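PDB 2C21: trypanothione-dependent glyoxalase I from Leishmania major, which is a metalloprotein of the glyoxalase/bleomycin resistance protein/dioxygenase superfamily and holds nickel at sites shared between two subunits. Local coordinates for residues A[89-94]-A[122-127]; A[27-32]-A[98-103]. One frame throughout, in Å; residues are numbered along the deposited sequence. Where two conformers were deposited one is given.

Interaction 1 of 2, residues A[89-94]-A[122-127]; sequences KELVAD and IELLNE. With NI (nickel (II) ion), chain H.
Leu91 and Val92 of helix 88-97 meet Leu124 of strand 121-126 mainly through methyl groups, with no ring or other flat group lying between them. The Glu123 carboxylate, the flat group at the metal, sits on the far side of the strand, where it binds nickel through a single oxygen, OE1, 2.2 Å from the metal. Its OE2 is 3.6 Å from the ion, so the carboxylate does not chelate. A water at 1.9 Å from the nickel is a further ligand. Glu123 gets there with CG anti to its backbone N (chi1 -171°) and the rest of the chain extended.

The alternation of the strand sends Leu124 the other way, toward the helix. The Leu91 and Leu124 side chains cross at about a right angle: CD2 of Leu91 rests against both branches of Leu124, 3.9 Å from its CD1. Val92 adds a longer contact, its CG2 lying 4.2 Å from Leu124 CD1. All three side chains are buried, and the contact extends over the sheet as Leu91 reaches Val85 and Val92 reaches Ala112. Consecutive residues of one strand thus serve two faces: Leu124 packs against the helix while Glu123 binds the metal.

His80 of the same chain and His11 and Glu62 of the second subunit complete the nickel shell. A helix laid over one face of a mixed sheet whose other face carries metal ligands is characteristic of this superfamily, whose fold is built from beta-alpha-beta-beta-beta modules, here with the site at the dimer interface.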
ATOM      1  N   LYS A  89       9.414  -2.434 -20.009  1.00 38.58           N
ATOM      2  CA  LYS A  89       9.579  -3.525 -20.946  1.00 38.99           C
ATOM      3  C   LYS A  89      10.762  -4.382 -20.492  1.00 39.04           C
ATOM      4  O   LYS A  89      10.649  -5.627 -20.432  1.00 39.98           O
ATOM      5  CB  LYS A  89       9.816  -2.986 -22.369  0.50 39.01           C
ATOM      6  CG  LYS A  89      10.081  -4.045 -23.445  0.50 39.98           C
ATOM      7  CD  LYS A  89      10.748  -3.428 -24.682  0.50 39.88           C
ATOM      8  CE  LYS A  89      11.085  -4.469 -25.739  0.50 41.10           C
ATOM      9  NZ  LYS A  89       9.925  -4.804 -26.613  0.50 41.73           N
ATOM     10  N   GLU A  90      11.868  -3.729 -20.128  1.00 38.87           N
ATOM     11  CA  GLU A  90      13.097  -4.439 -19.771  1.00 38.96           C
ATOM     12  C   GLU A  90      12.861  -5.292 -18.531  1.00 38.39           C
ATOM     13  O   GLU A  90      13.336  -6.438 -18.435  1.00 37.04           O
ATOM     14  CB  GLU A  90      14.254  -3.448 -19.556  1.00 39.41           C
ATOM     15  CG  GLU A  90      15.618  -4.067 -19.228  1.00 39.60           C
ATOM     16  CD  GLU A  90      16.237  -4.835 -20.377  0.50 40.79           C
ATOM     17  OE1 GLU A  90      16.082  -4.421 -21.549  0.50 41.25           O
ATOM     18  OE2 GLU A  90      16.905  -5.853 -20.101  0.50 41.79           O
ATOM     19  N   LEU A  91      12.098  -4.738 -17.593  1.00 38.58           N
ATOM     20  CA  LEU A  91      11.806  -5.434 -16.375  1.00 38.45           C
ATOM     21  C   LEU A  91      10.957  -6.683 -16.676  1.00 39.04           C
ATOM     22  O   LEU A  91      11.271  -7.779 -16.205  1.00 40.59           O
ATOM     23  CB  LEU A  91      11.125  -4.476 -15.389  1.00 38.47           C
ATOM     24  CG  LEU A  91      10.875  -4.958 -13.957  1.00 37.65           C
ATOM     25  CD1 LEU A  91      12.117  -5.585 -13.346  1.00 37.41           C
ATOM     26  CD2 LEU A  91      10.387  -3.790 -13.131  1.00 37.37           C
ATOM     27  N   VAL A  92       9.857  -6.445 -17.444  1.00 39.05           N
ATOM     28  CA  VAL A  92       8.883  -7.499 -17.740  1.00 39.09           C
ATOM     29  C   VAL A  92       9.565  -8.669 -18.420  1.00 39.56           C
ATOM     30  O   VAL A  92       9.276  -9.831 -18.094  1.00 39.45           O
ATOM     31  CB  VAL A  92       7.699  -6.987 -18.619  1.00 39.03           C
ATOM     32  CG1 VAL A  92       6.851  -8.154 -19.142  1.00 38.64           C
ATOM     33  CG2 VAL A  92       6.815  -6.018 -17.820  1.00 39.53           C
ATOM     34  N   ALA A  93      10.461  -8.352 -19.363  1.00 39.73           N
ATOM     35  CA  ALA A  93      11.289  -9.359 -19.986  1.00 40.11           C
ATOM     36  C   ALA A  93      12.014 -10.154 -18.885  1.00 40.28           C
ATOM     37  O   ALA A  93      11.894 -11.412 -18.768  1.00 41.45           O
ATOM     38  CB  ALA A  93      12.284  -8.710 -20.988  1.00 39.89           C
ATOM     39  N   ASP A  94      12.832  -9.377 -18.086  1.00 40.31           N
ATOM     40  CA  ASP A  94      13.570 -10.044 -17.013  1.00 40.96           C
ATOM     41  C   ASP A  94      12.680 -10.951 -16.161  1.00 41.22           C
ATOM     42  O   ASP A  94      13.072 -12.066 -15.814  1.00 41.26           O
ATOM     43  CB  ASP A  94      14.242  -9.028 -16.093  1.00 41.32           C
ATOM     44  CG  ASP A  94      15.266  -9.675 -15.176  1.00 41.82           C
ATOM     45  OD1 ASP A  94      16.171 -10.355 -15.700  1.00 40.42           O
ATOM     46  OD2 ASP A  94      15.159  -9.514 -13.943  1.00 41.95           O
ATOM     47  N   ILE A 122       0.999  -6.695  -8.845  1.00 38.63           N
ATOM     48  CA  ILE A 122       1.879  -5.543  -8.772  0.67 38.70           C
ATOM     49  C   ILE A 122       1.813  -4.801 -10.110  1.00 38.57           C
ATOM     50  O   ILE A 122       1.964  -5.406 -11.181  1.00 38.92           O
ATOM     51  CB  ILE A 122       3.313  -5.980  -8.464  0.67 38.85           C
ATOM     52  CG1 ILE A 122       3.405  -6.501  -7.028  0.67 38.87           C
ATOM     53  CG2 ILE A 122       4.308  -4.828  -8.678  0.67 39.55           C
ATOM     54  CD1 ILE A 122       4.316  -7.659  -6.883  0.67 38.70           C
ATOM     55  N   GLU A 123       1.584  -3.495 -10.038  1.00 37.93           N
ATOM     56  CA  GLU A 123       1.555  -2.640 -11.209  1.00 38.06           C
ATOM     57  C   GLU A 123       2.919  -1.996 -11.392  1.00 37.82           C
ATOM     58  O   GLU A 123       3.406  -1.315 -10.498  1.00 37.73           O
ATOM     59  CB  GLU A 123       0.489  -1.548 -11.048  1.00 38.04           C
ATOM     60  CG  GLU A 123       0.228  -0.735 -12.317  1.00 39.49           C
ATOM     61  CD  GLU A 123      -0.880   0.283 -12.119  1.00 40.79           C
ATOM     62  OE1 GLU A 123      -0.934   0.911 -11.058  1.00 42.40           O
ATOM     63  OE2 GLU A 123      -1.697   0.456 -13.030  1.00 44.42           O
ATOM     64  N   LEU A 124       3.528  -2.230 -12.553  1.00 37.58           N
ATOM     65  CA  LEU A 124       4.779  -1.615 -12.923  1.00 37.44           C
ATOM     66  C   LEU A 124       4.484  -0.441 -13.833  1.00 37.21           C
ATOM     67  O   LEU A 124       3.817  -0.595 -14.859  1.00 36.83           O
ATOM     68  CB  LEU A 124       5.663  -2.625 -13.651  1.00 37.46           C
ATOM     69  CG  LEU A 124       5.977  -3.889 -12.847  1.00 37.97           C
ATOM     70  CD1 LEU A 124       6.722  -4.891 -13.728  1.00 39.11           C
ATOM     71  CD2 LEU A 124       6.790  -3.527 -11.616  1.00 37.37           C
ATOM     72  N   LEU A 125       4.979   0.728 -13.453  1.00 37.15           N
ATOM     73  CA  LEU A 125       4.724   1.955 -14.185  1.00 37.24           C
ATOM     74  C   LEU A 125       6.011   2.661 -14.552  1.00 37.80           C
ATOM     75  O   LEU A 125       6.927   2.759 -13.742  1.00 38.04           O
ATOM     76  CB  LEU A 125       3.893   2.911 -13.342  1.00 37.47           C
ATOM     77  CG  LEU A 125       2.479   2.457 -12.977  1.00 37.84           C
ATOM     78  CD1 LEU A 125       1.860   3.505 -12.070  1.00 38.92           C
ATOM     79  CD2 LEU A 125       1.632   2.250 -14.220  1.00 38.60           C
ATOM     80  N   ASN A 126       6.069   3.179 -15.770  1.00 37.54           N
ATOM     81  CA  ASN A 126       7.144   4.095 -16.114  1.00 38.00           C
ATOM     82  C   ASN A 126       6.944   5.381 -15.310  1.00 38.01           C
ATOM     83  O   ASN A 126       5.993   6.136 -15.553  1.00 38.59           O
ATOM     84  CB  ASN A 126       7.155   4.388 -17.608  1.00 37.36           C
ATOM     85  CG  ASN A 126       8.355   5.206 -18.014  1.00 37.74           C
ATOM     86  OD1 ASN A 126       9.285   4.703 -18.660  1.00 37.78           O
ATOM     87  ND2 ASN A 126       8.360   6.470 -17.614  1.00 36.16           N
ATOM     88  N   GLU A 127       7.830   5.627 -14.350  1.00 38.14           N
ATOM     89  CA  GLU A 127       7.569   6.652 -13.341  1.00 38.05           C
ATOM     90  C   GLU A 127       7.582   8.036 -13.939  1.00 38.44           C
ATOM     91  O   GLU A 127       6.774   8.879 -13.538  1.00 37.81           O
ATOM     92  CB  GLU A 127       8.569   6.583 -12.189  1.00 37.85           C
ATOM     93  CG  GLU A 127       8.369   7.682 -11.159  1.00 36.71           C
ATOM     94  CD  GLU A 127       9.239   7.517  -9.915  1.00 37.00           C
ATOM     95  OE1 GLU A 127       9.985   6.515  -9.799  1.00 36.67           O
ATOM     96  OE2 GLU A 127       9.171   8.405  -9.041  1.00 36.00           O
TER
HETATM   97 NI    NI H1143      -2.577   1.670  -9.735  0.50 36.35          NI
HETATM   98  O   HOH W   1      -2.773   2.942 -11.181  1.00 40.82           O

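Interaction 2 of 2, residues A[27-32]-A[98-103]; sequences TERLGM and HDVPID
The guanidinium of Arg29 lies flat on the imidazole of His98, the two planes only 4° from parallel and their centres 3.6 Å apart. This is a face-to-face stack with little offset: Arg29 CZ stands over the middle of the ring, Arg29 NH1 comes closest to His98 CD2 at 3.4 Å, and Arg29 NH2 lies 3.5 Å from His98 CE1. Although the flat ends are parallel, the two side chains as a whole cross at about a right angle. Arg29 is bent at chi2 (-83°) and again at chi3 (58°), and these two bends lay its guanidinium over the ring. Lower on the chain, Arg29 CD touches Val100 CG2 at 3.9 Å, the two side chains sliding past each other in opposite directions.

Arg29 lies near the C-terminal end of helix 19-29, and His98 follows helix 88-97, which a Schellman motif closes with Asp99 at positive phi: Val100 N bonds Met95 O, and Asp99 N bonds Arg96 O. Within the mixed alpha-beta fold of the glyoxalase superfamily, the stack therefore joins helix 19-29 to the turn between helix 88-97 and strand 102-105.

Asp94 links the two stacked groups, its OD2 forming a salt bridge with Arg29 NH2 and its backbone O accepting a hydrogen bond from His98 ND1. The proton on ND1 is therefore accounted for, while the overall charge of the imidazole is unknown; if it is neutral, the stack would gain cation-pi character. Arg29 NH1 has a long salt bridge, 3.9 Å, to Glu28 OE1, and that oxygen also pairs with Lys24 NZ.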
ATOM      1  N   THR A  27      13.121  -9.002  -3.561  1.00 38.40           N
ATOM      2  CA  THR A  27      14.525  -8.582  -3.647  1.00 38.46           C
ATOM      3  C   THR A  27      15.114  -8.804  -5.046  1.00 38.27           C
ATOM      4  O   THR A  27      15.517  -7.848  -5.708  1.00 37.77           O
ATOM      5  CB  THR A  27      15.391  -9.268  -2.555  1.00 38.51           C
ATOM      6  OG1 THR A  27      15.343 -10.691  -2.710  1.00 38.07           O
ATOM      7  CG2 THR A  27      14.864  -8.911  -1.180  1.00 39.20           C
ATOM      8  N   GLU A  28      15.149 -10.055  -5.497  1.00 38.56           N
ATOM      9  CA  GLU A  28      15.823 -10.389  -6.756  1.00 38.66           C
ATOM     10  C   GLU A  28      15.049  -9.924  -7.991  1.00 38.49           C
ATOM     11  O   GLU A  28      15.655  -9.443  -8.950  1.00 37.93           O
ATOM     12  CB  GLU A  28      16.118 -11.893  -6.859  1.00 38.97           C
ATOM     13  CG  GLU A  28      17.014 -12.431  -5.736  1.00 39.92           C
ATOM     14  CD  GLU A  28      17.315 -13.909  -5.897  1.00 41.66           C
ATOM     15  OE1 GLU A  28      16.822 -14.514  -6.876  1.00 43.34           O
ATOM     16  OE2 GLU A  28      18.043 -14.472  -5.037  1.00 43.00           O
ATOM     17  N   ARG A  29      13.726 -10.056  -7.976  1.00 38.21           N
ATOM     18  CA  ARG A  29      12.927  -9.635  -9.136  1.00 38.58           C
ATOM     19  C   ARG A  29      12.596  -8.138  -9.119  1.00 38.30           C
ATOM     20  O   ARG A  29      12.562  -7.516 -10.170  1.00 38.55           O
ATOM     21  CB  ARG A  29      11.646 -10.475  -9.294  1.00 38.46           C
ATOM     22  CG  ARG A  29      11.869 -11.999  -9.326  1.00 39.33           C
ATOM     23  CD  ARG A  29      12.275 -12.556 -10.711  1.00 40.41           C
ATOM     24  NE  ARG A  29      13.494 -11.950 -11.257  1.00 41.43           N
ATOM     25  CZ  ARG A  29      14.746 -12.336 -10.994  1.00 41.46           C
ATOM     26  NH1 ARG A  29      15.005 -13.343 -10.169  1.00 42.61           N
ATOM     27  NH2 ARG A  29      15.756 -11.693 -11.558  1.00 41.72           N
ATOM     28  N   LEU A  30      12.356  -7.555  -7.944  1.00 38.47           N
ATOM     29  CA  LEU A  30      11.912  -6.155  -7.881  1.00 38.34           C
ATOM     30  C   LEU A  30      12.949  -5.140  -7.377  1.00 38.63           C
ATOM     31  O   LEU A  30      12.744  -3.934  -7.532  1.00 38.39           O
ATOM     32  CB  LEU A  30      10.585  -6.051  -7.109  1.00 38.60           C
ATOM     33  CG  LEU A  30       9.388  -6.509  -7.948  1.00 38.40           C
ATOM     34  CD1 LEU A  30       8.159  -6.760  -7.125  1.00 38.89           C
ATOM     35  CD2 LEU A  30       9.088  -5.485  -9.039  1.00 39.90           C
ATOM     36  N   GLY A  31      14.049  -5.617  -6.790  1.00 38.80           N
ATOM     37  CA  GLY A  31      15.138  -4.740  -6.331  1.00 38.73           C
ATOM     38  C   GLY A  31      14.964  -4.100  -4.953  1.00 38.54           C
ATOM     39  O   GLY A  31      15.695  -3.173  -4.604  1.00 38.12           O
ATOM     40  N   MET A  32      13.999  -4.574  -4.170  1.00 38.38           N
ATOM     41  CA  MET A  32      13.835  -4.095  -2.802  1.00 38.46           C
ATOM     42  C   MET A  32      14.918  -4.713  -1.929  1.00 38.46           C
ATOM     43  O   MET A  32      15.605  -5.643  -2.349  1.00 37.29           O
ATOM     44  CB  MET A  32      12.477  -4.488  -2.224  1.00 38.64           C
ATOM     45  CG  MET A  32      11.304  -3.989  -2.998  1.00 38.32           C
ATOM     46  SD  MET A  32       9.768  -4.347  -2.144  1.00 38.74           S
ATOM     47  CE  MET A  32       8.598  -3.714  -3.358  1.00 40.80           C
ATOM     48  N   HIS A  98      12.296 -15.423 -15.553  1.00 40.14           N
ATOM     49  CA  HIS A  98      12.272 -16.142 -14.282  1.00 40.03           C
ATOM     50  C   HIS A  98      10.885 -16.712 -13.931  1.00 39.88           C
ATOM     51  O   HIS A  98      10.593 -16.970 -12.770  1.00 39.54           O
ATOM     52  CB  HIS A  98      12.831 -15.228 -13.182  1.00 39.98           C
ATOM     53  CG  HIS A  98      14.302 -14.982 -13.319  1.00 40.17           C
ATOM     54  ND1 HIS A  98      14.825 -14.041 -14.182  1.00 41.01           N
ATOM     55  CD2 HIS A  98      15.364 -15.599 -12.749  1.00 40.73           C
ATOM     56  CE1 HIS A  98      16.146 -14.076 -14.123  1.00 40.76           C
ATOM     57  NE2 HIS A  98      16.498 -15.011 -13.259  1.00 40.65           N
ATOM     58  N   ASP A  99      10.076 -16.956 -14.965  1.00 39.91           N
ATOM     59  CA  ASP A  99       8.752 -17.592 -14.865  1.00 39.87           C
ATOM     60  C   ASP A  99       7.731 -16.819 -14.030  1.00 39.57           C
ATOM     61  O   ASP A  99       6.789 -17.422 -13.517  1.00 39.40           O
ATOM     62  CB  ASP A  99       8.844 -19.033 -14.328  1.00 39.94           C
ATOM     63  CG  ASP A  99       9.668 -19.946 -15.206  1.00 41.04           C
ATOM     64  OD1 ASP A  99       9.503 -19.924 -16.452  1.00 41.50           O
ATOM     65  OD2 ASP A  99      10.466 -20.719 -14.633  1.00 42.43           O
ATOM     66  N   VAL A 100       7.898 -15.503 -13.900  1.00 39.42           N
ATOM     67  CA  VAL A 100       6.924 -14.683 -13.167  1.00 39.24           C
ATOM     68  C   VAL A 100       5.715 -14.446 -14.067  1.00 39.15           C
ATOM     69  O   VAL A 100       5.882 -13.978 -15.202  1.00 38.54           O
ATOM     70  CB  VAL A 100       7.510 -13.325 -12.761  1.00 39.20           C
ATOM     71  CG1 VAL A 100       6.430 -12.403 -12.208  1.00 39.72           C
ATOM     72  CG2 VAL A 100       8.606 -13.508 -11.729  1.00 40.31           C
ATOM     73  N   PRO A 101       4.498 -14.774 -13.585  1.00 39.09           N
ATOM     74  CA  PRO A 101       3.321 -14.556 -14.433  1.00 39.22           C
ATOM     75  C   PRO A 101       3.135 -13.089 -14.819  1.00 39.53           C
ATOM     76  O   PRO A 101       3.174 -12.210 -13.950  1.00 39.36           O
ATOM     77  CB  PRO A 101       2.159 -15.044 -13.559  1.00 39.37           C
ATOM     78  CG  PRO A 101       2.790 -15.944 -12.542  1.00 38.77           C
ATOM     79  CD  PRO A 101       4.133 -15.365 -12.285  1.00 39.22           C
ATOM     80  N   ILE A 102       2.952 -12.835 -16.115  1.00 39.52           N
ATOM     81  CA  ILE A 102       2.725 -11.485 -16.627  1.00 39.97           C
ATOM     82  C   ILE A 102       1.249 -11.380 -17.008  1.00 40.66           C
ATOM     83  O   ILE A 102       0.820 -11.965 -17.992  1.00 40.38           O
ATOM     84  CB  ILE A 102       3.617 -11.176 -17.873  1.00 40.22           C
ATOM     85  CG1 ILE A 102       5.083 -11.574 -17.627  1.00 40.43           C
ATOM     86  CG2 ILE A 102       3.522  -9.696 -18.257  1.00 40.15           C
ATOM     87  CD1 ILE A 102       5.706 -10.957 -16.380  1.00 40.81           C
ATOM     88  N   ASP A 103       0.470 -10.646 -16.218  1.00 41.61           N
ATOM     89  CA  ASP A 103      -0.983 -10.569 -16.430  1.00 42.37           C
ATOM     90  C   ASP A 103      -1.341  -9.594 -17.556  1.00 42.61           C
ATOM     91  O   ASP A 103      -2.268  -9.843 -18.333  1.00 42.85           O
ATOM     92  CB  ASP A 103      -1.685 -10.178 -15.125  1.00 42.79           C
ATOM     93  CG  ASP A 103      -3.191 -10.098 -15.275  1.00 44.72           C
ATOM     94  OD1 ASP A 103      -3.845 -11.152 -15.407  1.00 47.56           O
ATOM     95  OD2 ASP A 103      -3.722  -8.972 -15.261  1.00 48.00           O
TER

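How the interactions relate
From the N terminus, the chain passes first through 27-32 at the end of helix 19-29, then 89-94 in helix 88-97, which lies inside the loop that interaction 2 closes when the chain reaches 98-103. Interaction 1 closes later, at 122-127 in strand 121-126, so the two loops cross and neither encloses the other. Interaction 2 ties helix 19-29 to the turn before strand 102-105; interaction 1 holds helix 88-97 on the sheet containing strand 121-126. Their centres are about 9 Å apart and they touch directly: Leu91 CD1 packs 3.7 Å from Arg29 O, and Val92 CG1 lies 3.8 Å from Ile102 CG2.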